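Long-range contact in microcin B17-processing protein McbC (Escherichia coli str. K-12 substr. MG1655, PDB 6GRH), which is an FMN-containing oxidoreductase of the nitroreductase family, needed to process the inactive microcin B17 precursor into the active antibiotic peptide: residues Leu95-Phe108 / Met217-Leu230. Residues are numbered along the deposited sequence; the frame is centred on the assembly and turned at random.
Sequences LSIRTIEKLLVNAF and MYQNAVLVADQIGL
Val224, with two methyls on one branch point, sets both against Asn106 CB, CG1 at 3.7 Å, and CG2 also against the backbone N of Ala107. Leu103, long enough to cross to helix 217-227, has CG anti to the backbone N (chi1 178°), which brings CD1 to Val224 CG1 at 3.8 Å and to the backbone O of Ala221. Small residues suit the close end, where Ala107 CB packs against Ala221 CB and the CA atoms of Ala107 and Asn220 approach to 5.0 Å. There Asn220 ND2 hydrogen-bonds to Ala107 O at 2.9 Å, nearly straight at 162°. An amide offers donor and acceptor at once, and Asn220 OD1 accepts from Gln219 NE2 of the second subunit. Phe108 turns its ring edge, with its polarised C-H, to Met217 O, CE1 to O 3.5 Å, while Ala107 CB sits over one face. The helix axes run at 130°; the CA atoms of Thr99 and Ile228 are 7.7 Å apart, a gap bridged by branched side chains: Ile228 CD1 reaches Thr99 O, and Leu230 meets Thr99 CG2 tip to tip. Both helices pack on strands 187-194 and 254-263. One hydrogen bond thus gives direction to an otherwise apolar interface, and the same amide ties it to the second subunit.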
ATOM      1  N   LEU D  95      34.339  31.581   3.451  1.00 48.79           N
ATOM      2  CA  LEU D  95      33.078  31.926   2.782  1.00 48.23           C
ATOM      3  C   LEU D  95      32.264  32.781   3.741  1.00 48.17           C
ATOM      4  O   LEU D  95      31.986  32.356   4.858  1.00 47.89           O
ATOM      5  CB  LEU D  95      32.284  30.671   2.391  1.00 47.11           C
ATOM      6  CG  LEU D  95      30.894  30.954   1.759  1.00 46.40           C
ATOM      7  CD1 LEU D  95      31.057  31.607   0.394  1.00 47.63           C
ATOM      8  CD2 LEU D  95      30.045  29.721   1.638  1.00 45.07           C
ATOM      9  N   SER D  96      31.875  33.973   3.304  1.00 48.87           N
ATOM     10  CA  SER D  96      31.224  34.942   4.188  1.00 49.22           C
ATOM     11  C   SER D  96      29.742  34.623   4.344  1.00 47.38           C
ATOM     12  O   SER D  96      29.124  34.050   3.439  1.00 46.76           O
ATOM     13  CB  SER D  96      31.370  36.359   3.633  1.00 50.56           C
ATOM     14  OG  SER D  96      30.526  36.525   2.507  1.00 50.19           O
ATOM     15  N   ILE D  97      29.176  35.003   5.487  1.00 47.04           N
ATOM     16  CA  ILE D  97      27.716  34.961   5.674  1.00 46.14           C
ATOM     17  C   ILE D  97      26.978  35.805   4.625  1.00 45.55           C
ATOM     18  O   ILE D  97      25.853  35.473   4.249  1.00 44.39           O
ATOM     19  CB  ILE D  97      27.263  35.386   7.100  1.00 47.03           C
ATOM     20  CG1 ILE D  97      27.768  36.796   7.487  1.00 49.05           C
ATOM     21  CG2 ILE D  97      27.696  34.353   8.133  1.00 46.75           C
ATOM     22  CD1 ILE D  97      27.184  37.323   8.778  1.00 49.51           C
ATOM     23  N   ARG D  98      27.629  36.873   4.151  1.00 46.28           N
ATOM     24  CA  ARG D  98      27.103  37.746   3.086  1.00 46.27           C
ATOM     25  C   ARG D  98      26.752  36.977   1.806  1.00 44.74           C
ATOM     26  O   ARG D  98      25.718  37.215   1.191  1.00 44.82           O
ATOM     27  CB  ARG D  98      28.101  38.882   2.788  1.00 47.61           C
ATOM     28  N   THR D  99      27.597  36.027   1.434  1.00 44.55           N
ATOM     29  CA  THR D  99      27.350  35.176   0.275  1.00 43.55           C
ATOM     30  C   THR D  99      26.145  34.251   0.489  1.00 41.92           C
ATOM     31  O   THR D  99      25.306  34.079  -0.409  1.00 41.26           O
ATOM     32  CB  THR D  99      28.605  34.365  -0.078  1.00 43.76           C
ATOM     33  OG1 THR D  99      29.646  35.269  -0.440  1.00 45.25           O
ATOM     34  CG2 THR D  99      28.360  33.405  -1.246  1.00 43.14           C
ATOM     35  N   ILE D 100      26.044  33.676   1.681  1.00 41.26           N
ATOM     36  CA  ILE D 100      24.953  32.737   1.991  1.00 39.76           C
ATOM     37  C   ILE D 100      23.612  33.502   2.068  1.00 39.09           C
ATOM     38  O   ILE D 100      22.596  33.051   1.530  1.00 36.48           O
ATOM     39  CB  ILE D 100      25.244  31.932   3.282  1.00 39.83           C
ATOM     40  CG1 ILE D 100      26.554  31.127   3.141  1.00 40.63           C
ATOM     41  CG2 ILE D 100      24.092  31.002   3.607  1.00 38.93           C
ATOM     42  CD1 ILE D 100      27.061  30.488   4.422  1.00 40.73           C
ATOM     43  N   GLU D 101      23.635  34.675   2.704  1.00 40.46           N
ATOM     44  CA  GLU D 101      22.469  35.573   2.747  1.00 40.90           C
ATOM     45  C   GLU D 101      21.956  35.965   1.365  1.00 40.87           C
ATOM     46  O   GLU D 101      20.757  35.992   1.140  1.00 40.77           O
ATOM     47  CB  GLU D 101      22.796  36.833   3.542  1.00 42.99           C
ATOM     48  CG  GLU D 101      22.900  36.597   5.042  1.00 43.21           C
ATOM     49  CD  GLU D 101      23.470  37.772   5.801  1.00 45.12           C
ATOM     50  OE1 GLU D 101      23.630  38.857   5.201  1.00 47.19           O
ATOM     51  OE2 GLU D 101      23.771  37.602   7.002  1.00 45.43           O
ATOM     52  N   LYS D 102      22.874  36.259   0.451  1.00 41.97           N
ATOM     53  CA  LYS D 102      22.547  36.547  -0.939  1.00 42.40           C
ATOM     54  C   LYS D 102      21.846  35.374  -1.602  1.00 40.46           C
ATOM     55  O   LYS D 102      20.877  35.566  -2.344  1.00 39.33           O
ATOM     56  CB  LYS D 102      23.800  36.846  -1.758  1.00 44.66           C
ATOM     57  CG  LYS D 102      24.243  38.272  -1.779  1.00 47.62           C
ATOM     58  CD  LYS D 102      25.258  38.460  -2.894  1.00 49.38           C
ATOM     59  CE  LYS D 102      26.094  39.704  -2.690  1.00 52.22           C
ATOM     60  NZ  LYS D 102      27.024  39.843  -3.847  1.00 54.06           N
ATOM     61  N   LEU D 103      22.357  34.168  -1.372  1.00 39.52           N
ATOM     62  CA  LEU D 103      21.707  32.973  -1.927  1.00 38.53           C
ATOM     63  C   LEU D 103      20.254  32.875  -1.457  1.00 36.66           C
ATOM     64  O   LEU D 103      19.354  32.704  -2.263  1.00 36.16           O
ATOM     65  CB  LEU D 103      22.465  31.697  -1.557  1.00 38.34           C
ATOM     66  CG  LEU D 103      21.852  30.389  -2.043  1.00 37.58           C
ATOM     67  CD1 LEU D 103      21.798  30.364  -3.563  1.00 38.13           C
ATOM     68  CD2 LEU D 103      22.653  29.221  -1.495  1.00 37.88           C
ATOM     69  N   LEU D 104      20.058  33.009  -0.148  1.00 36.33           N
ATOM     70  CA  LEU D 104      18.783  32.736   0.488  1.00 35.56           C
ATOM     71  C   LEU D 104      17.698  33.725   0.054  1.00 35.14           C
ATOM     72  O   LEU D 104      16.627  33.305  -0.391  1.00 34.17           O
ATOM     73  CB  LEU D 104      18.927  32.724   2.020  1.00 36.11           C
ATOM     74  CG  LEU D 104      19.767  31.575   2.611  1.00 36.00           C
ATOM     75  CD1 LEU D 104      20.068  31.849   4.072  1.00 36.55           C
ATOM     76  CD2 LEU D 104      19.095  30.223   2.458  1.00 35.46           C
ATOM     77  N   VAL D 105      17.989  35.023   0.159  1.00 36.15           N
ATOM     78  CA  VAL D 105      16.977  36.059  -0.169  1.00 36.84           C
ATOM     79  C   VAL D 105      16.621  36.062  -1.663  1.00 36.69           C
ATOM     80  O   VAL D 105      15.458  36.127  -2.008  1.00 37.15           O
ATOM     81  CB  VAL D 105      17.343  37.475   0.329  1.00 37.93           C
ATOM     82  CG1 VAL D 105      17.544  37.468   1.838  1.00 38.08           C
ATOM     83  CG2 VAL D 105      18.541  38.063  -0.410  1.00 38.56           C
ATOM     84  N   ASN D 106      17.610  35.881  -2.537  1.00 36.86           N
ATOM     85  CA  ASN D 106      17.326  35.817  -3.977  1.00 36.53           C
ATOM     86  C   ASN D 106      16.591  34.553  -4.426  1.00 35.43           C
ATOM     87  O   ASN D 106      15.671  34.643  -5.232  1.00 35.36           O
ATOM     88  CB  ASN D 106      18.610  36.010  -4.776  1.00 36.89           C
ATOM     89  CG  ASN D 106      19.092  37.440  -4.730  1.00 38.19           C
ATOM     90  OD1 ASN D 106      18.543  38.314  -5.428  1.00 38.47           O
ATOM     91  ND2 ASN D 106      20.086  37.708  -3.875  1.00 37.94           N
ATOM     92  N   ALA D 107      16.976  33.384  -3.895  1.00 34.65           N
ATOM     93  CA  ALA D 107      16.322  32.129  -4.257  1.00 32.93           C
ATOM     94  C   ALA D 107      14.910  31.979  -3.725  1.00 32.30           C
ATOM     95  O   ALA D 107      14.083  31.380  -4.404  1.00 31.15           O
ATOM     96  CB  ALA D 107      17.154  30.919  -3.820  1.00 32.40           C
ATOM     97  N   PHE D 108      14.646  32.481  -2.515  1.00 32.73           N
ATOM     98  CA  PHE D 108      13.427  32.100  -1.766  1.00 32.48           C
ATOM     99  C   PHE D 108      12.516  33.252  -1.312  1.00 33.68           C
ATOM    100  O   PHE D 108      11.396  32.997  -0.828  1.00 33.14           O
ATOM    101  CB  PHE D 108      13.807  31.255  -0.534  1.00 31.72           C
ATOM    102  CG  PHE D 108      14.747  30.130  -0.832  1.00 31.00           C
ATOM    103  CD1 PHE D 108      14.457  29.205  -1.837  1.00 30.49           C
ATOM    104  CD2 PHE D 108      15.922  29.973  -0.112  1.00 31.58           C
ATOM    105  CE1 PHE D 108      15.333  28.174  -2.133  1.00 30.35           C
ATOM    106  CE2 PHE D 108      16.790  28.931  -0.396  1.00 30.68           C
ATOM    107  CZ  PHE D 108      16.504  28.031  -1.399  1.00 29.82           C
ATOM    108  N   MET D 217      12.202  25.119  -5.882  1.00 27.95           N
ATOM    109  CA  MET D 217      13.036  25.817  -4.909  1.00 29.33           C
ATOM    110  C   MET D 217      14.511  25.576  -5.164  1.00 29.42           C
ATOM    111  O   MET D 217      15.276  26.536  -5.263  1.00 30.48           O
ATOM    112  CB  MET D 217      12.659  25.464  -3.483  1.00 29.49           C
ATOM    113  CG  MET D 217      11.252  25.910  -3.157  1.00 30.27           C
ATOM    114  SD  MET D 217      10.644  25.173  -1.645  1.00 31.69           S
ATOM    115  CE  MET D 217      11.706  25.974  -0.451  1.00 31.29           C
ATOM    116  N   TYR D 218      14.938  24.321  -5.291  1.00 28.93           N
ATOM    117  CA  TYR D 218      16.363  24.106  -5.520  1.00 29.26           C
ATOM    118  C   TYR D 218      16.817  24.657  -6.880  1.00 29.72           C
ATOM    119  O   TYR D 218      17.986  25.019  -7.037  1.00 29.53           O
ATOM    120  CB  TYR D 218      16.811  22.663  -5.275  1.00 28.34           C
ATOM    121  CG  TYR D 218      16.404  21.578  -6.256  1.00 27.99           C
ATOM    122  CD1 TYR D 218      16.761  21.623  -7.595  1.00 28.13           C
ATOM    123  CD2 TYR D 218      15.736  20.439  -5.800  1.00 27.26           C
ATOM    124  CE1 TYR D 218      16.404  20.591  -8.461  1.00 27.94           C
ATOM    125  CE2 TYR D 218      15.386  19.396  -6.654  1.00 27.12           C
ATOM    126  CZ  TYR D 218      15.729  19.468  -7.977  1.00 27.23           C
ATOM    127  OH  TYR D 218      15.361  18.449  -8.827  1.00 27.06           O
ATOM    128  N   GLN D 219      15.898  24.739  -7.840  1.00 29.08           N
ATOM    129  CA  GLN D 219      16.229  25.274  -9.152  1.00 29.95           C
ATOM    130  C   GLN D 219      16.540  26.769  -9.076  1.00 30.73           C
ATOM    131  O   GLN D 219      17.495  27.223  -9.683  1.00 31.17           O
ATOM    132  CB  GLN D 219      15.106  25.009 -10.161  1.00 30.20           C
ATOM    133  CG  GLN D 219      15.422  25.423 -11.600  1.00 31.44           C
ATOM    134  CD  GLN D 219      16.654  24.751 -12.215  1.00 32.29           C
ATOM    135  OE1 GLN D 219      17.138  23.712 -11.731  1.00 31.73           O
ATOM    136  NE2 GLN D 219      17.177  25.359 -13.304  1.00 32.60           N
ATOM    137  N   ASN D 220      15.746  27.520  -8.324  1.00 30.84           N
ATOM    138  CA  ASN D 220      16.070  28.924  -8.024  1.00 32.16           C
ATOM    139  C   ASN D 220      17.454  29.059  -7.390  1.00 32.61           C
ATOM    140  O   ASN D 220      18.209  29.997  -7.706  1.00 33.96           O
ATOM    141  CB  ASN D 220      15.037  29.555  -7.082  1.00 32.60           C
ATOM    142  CG  ASN D 220      13.880  30.178  -7.815  1.00 33.29           C
ATOM    143  OD1 ASN D 220      13.727  29.985  -9.015  1.00 33.87           O
ATOM    144  ND2 ASN D 220      13.038  30.924  -7.078  1.00 33.78           N
ATOM    145  N   ALA D 221      17.760  28.143  -6.485  1.00 31.46           N
ATOM    146  CA  ALA D 221      19.058  28.111  -5.832  1.00 32.21           C
ATOM    147  C   ALA D 221      20.205  27.795  -6.806  1.00 32.46           C
ATOM    148  O   ALA D 221      21.245  28.420  -6.722  1.00 33.36           O
ATOM    149  CB  ALA D 221      19.051  27.160  -4.654  1.00 31.74           C
ATOM    150  N   VAL D 222      19.999  26.864  -7.733  1.00 32.26           N
ATOM    151  CA  VAL D 222      20.951  26.596  -8.843  1.00 32.87           C
ATOM    152  C   VAL D 222      21.241  27.864  -9.633  1.00 34.53           C
ATOM    153  O   VAL D 222      22.409  28.215  -9.879  1.00 36.53           O
ATOM    154  CB  VAL D 222      20.435  25.500  -9.813  1.00 32.07           C
ATOM    155  CG1 VAL D 222      21.292  25.404 -11.072  1.00 32.68           C
ATOM    156  CG2 VAL D 222      20.381  24.137  -9.120  1.00 31.28           C
ATOM    157  N   LEU D 223      20.174  28.545 -10.029  1.00 34.94           N
ATOM    158  CA  LEU D 223      20.280  29.737 -10.856  1.00 35.60           C
ATOM    159  C   LEU D 223      20.929  30.898 -10.087  1.00 36.04           C
ATOM    160  O   LEU D 223      21.806  31.551 -10.609  1.00 36.86           O
ATOM    161  CB  LEU D 223      18.920  30.125 -11.430  1.00 35.45           C
ATOM    162  CG  LEU D 223      18.261  29.092 -12.352  1.00 35.28           C
ATOM    163  CD1 LEU D 223      16.837  29.533 -12.688  1.00 35.24           C
ATOM    164  CD2 LEU D 223      19.087  28.835 -13.605  1.00 36.29           C
ATOM    165  N   VAL D 224      20.538  31.106  -8.835  1.00 35.39           N
ATOM    166  CA  VAL D 224      21.121  32.171  -8.021  1.00 36.22           C
ATOM    167  C   VAL D 224      22.608  31.863  -7.744  1.00 37.07           C
ATOM    168  O   VAL D 224      23.465  32.746  -7.887  1.00 38.23           O
ATOM    169  CB  VAL D 224      20.302  32.397  -6.726  1.00 35.63           C
ATOM    170  CG1 VAL D 224      21.005  33.349  -5.767  1.00 36.57           C
ATOM    171  CG2 VAL D 224      18.899  32.933  -7.067  1.00 35.23           C
ATOM    172  N   ALA D 225      22.907  30.610  -7.398  1.00 36.22           N
ATOM    173  CA  ALA D 225      24.290  30.166  -7.130  1.00 37.48           C
ATOM    174  C   ALA D 225      25.237  30.384  -8.313  1.00 39.00           C
ATOM    175  O   ALA D 225      26.367  30.870  -8.134  1.00 40.34           O
ATOM    176  CB  ALA D 225      24.295  28.706  -6.722  1.00 36.34           C
ATOM    177  N   ASP D 226      24.764  30.059  -9.512  1.00 39.74           N
ATOM    178  CA  ASP D 226      25.512  30.342 -10.744  1.00 42.07           C
ATOM    179  C   ASP D 226      25.829  31.830 -10.901  1.00 43.45           C
ATOM    180  O   ASP D 226      26.900  32.166 -11.360  1.00 44.41           O
ATOM    181  CB  ASP D 226      24.769  29.857 -12.001  1.00 42.24           C
ATOM    182  CG  ASP D 226      24.872  28.342 -12.225  1.00 42.85           C
ATOM    183  OD1 ASP D 226      25.039  27.536 -11.278  1.00 43.33           O
ATOM    184  OD2 ASP D 226      24.745  27.938 -13.391  1.00 44.54           O
ATOM    185  N   GLN D 227      24.896  32.707 -10.540  1.00 43.83           N
ATOM    186  CA  GLN D 227      25.106  34.156 -10.672  1.00 45.20           C
ATOM    187  C   GLN D 227      26.034  34.760  -9.638  1.00 45.56           C
ATOM    188  O   GLN D 227      26.606  35.816  -9.901  1.00 47.72           O
ATOM    189  CB  GLN D 227      23.798  34.922 -10.611  1.00 45.61           C
ATOM    190  CG  GLN D 227      22.815  34.574 -11.707  1.00 46.25           C
ATOM    191  CD  GLN D 227      21.506  35.306 -11.522  1.00 46.59           C
ATOM    192  OE1 GLN D 227      21.446  36.511 -11.711  1.00 49.24           O
ATOM    193  NE2 GLN D 227      20.472  34.596 -11.142  1.00 45.10           N
ATOM    194  N   ILE D 228      26.173  34.133  -8.474  1.00 44.38           N
ATOM    195  CA  ILE D 228      27.021  34.680  -7.403  1.00 45.14           C
ATOM    196  C   ILE D 228      28.361  33.960  -7.252  1.00 45.69           C
ATOM    197  O   ILE D 228      29.084  34.214  -6.288  1.00 46.73           O
ATOM    198  CB  ILE D 228      26.273  34.800  -6.038  1.00 44.55           C
ATOM    199  CG1 ILE D 228      25.875  33.432  -5.457  1.00 42.87           C
ATOM    200  CG2 ILE D 228      25.034  35.677  -6.188  1.00 44.52           C
ATOM    201  CD1 ILE D 228      25.366  33.525  -4.033  1.00 42.55           C
ATOM    202  N   GLY D 229      28.703  33.095  -8.205  1.00 44.96           N
ATOM    203  CA  GLY D 229      30.003  32.435  -8.211  1.00 45.70           C
ATOM    204  C   GLY D 229      30.181  31.279  -7.236  1.00 44.57           C
ATOM    205  O   GLY D 229      31.318  30.983  -6.857  1.00 44.53           O
ATOM    206  N   LEU D 230      29.078  30.649  -6.810  1.00 42.67           N
ATOM    207  CA  LEU D 230      29.136  29.425  -6.019  1.00 41.84           C
ATOM    208  C   LEU D 230      28.926  28.245  -6.952  1.00 41.18           C
ATOM    209  O   LEU D 230      28.227  28.361  -7.957  1.00 41.59           O
ATOM    210  CB  LEU D 230      28.035  29.372  -4.958  1.00 40.98           C
ATOM    211  CG  LEU D 230      28.192  30.113  -3.650  1.00 41.78           C
ATOM    212  CD1 LEU D 230      26.915  29.930  -2.847  1.00 40.89           C
ATOM    213  CD2 LEU D 230      29.395  29.623  -2.863  1.00 42.75           C
TER